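Local coordinates for protein 6-aminohexanoate-dimer hydrolase (Bacillus anthracis, PDB 4GB7) that probably hydrolyses the amide bond of 6-aminohexanoate dimers with a serine beta-lactamase-type fold, at residues P227-D232 and D292-E297. Residues are numbered along the deposited sequence; the frame is centred on the assembly and turned at random.
Sequences PMKIYD and DETKIE
The CA atoms of Lys229 and Asp292 lie 5.7 Å apart, where the start of helix 230-235, with Lys229 as its N-cap residue, meets a type I turn running from Asp292 to Lys295. Asp292 CG stands between its own backbone N and carbonyl carbon (chi1 72°), which turns OD1 back over the turn and OD2 toward Ile230 N. OD2 accepts a nearly straight bond from Ile230 N (2.8 Å, 167°), on the anti side, and another from a water that accepts from Tyr231 N. OD1 is gripped by three donors of its own loop: Thr294 OG1 on the syn side, and Thr294 N and Ile296 N from well out of the plane. Held at both oxygens, the carboxylate probably has its rotation fixed, and its negative charge would be favoured by the helix dipole. Ile230 CD1 packs against Ile296 O (3.5 Å) and Glu297 O (3.4 Å). The Ile296 side chain crosses that of Tyr231 at about a right angle, CG2 3.9 Å from Tyr231 CE1 and CD1 3.6 Å from Tyr231 OH, which bonds to Arg262. Arg220 forms a salt bridge with Glu293 OE1 and a hydrogen bond to Met228 O. An Asx turn thus ties helix 230-235 to the loop between strands 287-290 and 303-305.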
loop_
_atom_site.group_PDB
_atom_site.type_symbol
_atom_site.label_atom_id
_atom_site.label_comp_id
_atom_site.label_asym_id
_atom_site.label_seq_id
_atom_site.Cartn_x
_atom_site.Cartn_y
_atom_site.Cartn_z
ATOM N N PRO A 227 8.763 3.242 21.627
ATOM C CA PRO A 227 9.726 3.679 20.603
ATOM C C PRO A 227 9.647 5.176 20.290
ATOM O O PRO A 227 8.537 5.757 20.247
ATOM C CB PRO A 227 9.354 2.779 19.409
ATOM C CG PRO A 227 7.887 2.551 19.594
ATOM C CD PRO A 227 7.809 2.264 21.069
HETATM N N MSE A 228 10.808 5.807 20.068
HETATM C CA MSE A 228 10.877 7.245 19.770
HETATM C C MSE A 228 11.088 7.551 18.290
HETATM O O MSE A 228 10.900 8.678 17.863
HETATM C CB MSE A 228 11.984 7.917 20.615
HETATM C CG MSE A 228 11.808 7.808 22.162
HETATM SE SE MSE A 228 10.174 8.703 22.762
HETATM C CE MSE A 228 10.809 10.564 22.592
ATOM N N LYS A 229 11.460 6.520 17.535
ATOM C CA LYS A 229 11.628 6.580 16.105
ATOM C C LYS A 229 11.356 5.181 15.586
ATOM O O LYS A 229 11.386 4.231 16.348
ATOM C CB LYS A 229 13.029 7.047 15.774
ATOM C CG LYS A 229 14.127 6.123 16.224
ATOM C CD LYS A 229 15.480 6.722 15.900
ATOM C CE LYS A 229 16.607 5.793 16.265
ATOM N NZ LYS A 229 17.897 6.249 15.700
ATOM N N ILE A 230 11.112 5.044 14.284
ATOM C CA ILE A 230 10.731 3.752 13.691
ATOM C C ILE A 230 11.737 2.627 14.004
ATOM O O ILE A 230 11.343 1.507 14.342
ATOM C CB ILE A 230 10.490 3.905 12.168
ATOM C CG1 ILE A 230 9.252 4.764 11.901
ATOM C CG2 ILE A 230 10.325 2.538 11.482
ATOM C CD1 ILE A 230 9.193 5.205 10.452
ATOM N N TYR A 231 13.028 2.907 13.908
ATOM C CA TYR A 231 13.969 1.850 14.148
ATOM C C TYR A 231 13.949 1.315 15.574
ATOM O O TYR A 231 14.280 0.129 15.800
ATOM C CB TYR A 231 15.378 2.293 13.770
ATOM C CG TYR A 231 15.598 2.685 12.309
ATOM C CD1 TYR A 231 14.764 2.241 11.288
ATOM C CD2 TYR A 231 16.650 3.492 11.953
ATOM C CE1 TYR A 231 14.981 2.590 9.979
ATOM C CE2 TYR A 231 16.880 3.841 10.618
ATOM C CZ TYR A 231 16.045 3.396 9.637
ATOM O OH TYR A 231 16.263 3.723 8.314
ATOM N N ASP A 232 13.577 2.163 16.527
ATOM C CA ASP A 232 13.376 1.723 17.927
ATOM C C ASP A 232 12.346 0.597 18.023
ATOM O O ASP A 232 12.483 -0.357 18.786
ATOM C CB ASP A 232 12.897 2.879 18.815
ATOM C CG ASP A 232 13.964 3.914 19.116
ATOM O OD1 ASP A 232 15.178 3.745 18.766
ATOM O OD2 ASP A 232 13.542 4.915 19.756
ATOM N N ASP A 292 8.923 9.625 10.702
ATOM C CA ASP A 292 9.165 9.848 12.120
ATOM C C ASP A 292 9.938 11.169 12.331
ATOM O O ASP A 292 10.253 11.893 11.370
ATOM C CB ASP A 292 9.813 8.582 12.778
ATOM C CG ASP A 292 11.234 8.346 12.392
ATOM O OD1 ASP A 292 11.886 9.279 11.922
ATOM O OD2 ASP A 292 11.710 7.183 12.629
ATOM N N GLU A 293 10.226 11.488 13.592
ATOM C CA GLU A 293 10.827 12.775 13.930
ATOM C C GLU A 293 12.255 12.868 13.407
ATOM O O GLU A 293 12.807 13.969 13.316
ATOM C CB GLU A 293 10.845 12.961 15.417
ATOM C CG GLU A 293 9.513 13.168 16.071
ATOM C CD GLU A 293 9.628 12.938 17.573
ATOM O OE1 GLU A 293 9.583 11.756 18.060
ATOM O OE2 GLU A 293 9.795 13.968 18.263
ATOM N N THR A 294 12.844 11.720 13.069
ATOM C CA THR A 294 14.163 11.685 12.465
ATOM C C THR A 294 14.175 11.712 10.939
ATOM O O THR A 294 15.221 11.573 10.315
ATOM C CB THR A 294 15.032 10.544 13.034
ATOM O OG1 THR A 294 14.622 9.266 12.551
ATOM C CG2 THR A 294 15.046 10.604 14.559
ATOM N N LYS A 295 13.007 11.984 10.348
ATOM C CA LYS A 295 12.823 12.044 8.891
ATOM C C LYS A 295 13.037 10.695 8.185
ATOM O O LYS A 295 13.269 10.621 6.951
ATOM C CB LYS A 295 13.646 13.173 8.253
ATOM C CG LYS A 295 13.411 14.556 8.844
ATOM C CD LYS A 295 11.920 14.973 8.886
ATOM C CE LYS A 295 11.063 14.762 7.597
ATOM N NZ LYS A 295 11.432 15.734 6.499
ATOM N N ILE A 296 12.884 9.620 8.961
ATOM C CA ILE A 296 12.804 8.275 8.389
ATOM C C ILE A 296 11.368 7.998 8.000
ATOM O O ILE A 296 10.446 8.094 8.827
ATOM C CB ILE A 296 13.319 7.199 9.372
ATOM C CG1 ILE A 296 14.818 7.366 9.641
ATOM C CG2 ILE A 296 13.027 5.801 8.865
ATOM C CD1 ILE A 296 15.720 7.307 8.438
ATOM N N GLU A 297 11.179 7.576 6.745
ATOM C CA GLU A 297 9.843 7.380 6.217
ATOM C C GLU A 297 9.174 6.130 6.824
ATOM O O GLU A 297 9.837 5.148 7.103
ATOM C CB GLU A 297 9.853 7.184 4.694
ATOM C CG GLU A 297 10.508 8.304 3.892
ATOM C CD GLU A 297 11.986 8.180 3.681
ATOM O OE1 GLU A 297 12.641 7.326 4.333
ATOM O OE2 GLU A 297 12.498 9.042 2.903
HETATM O O HOH W 1 13.837 5.502 12.729
#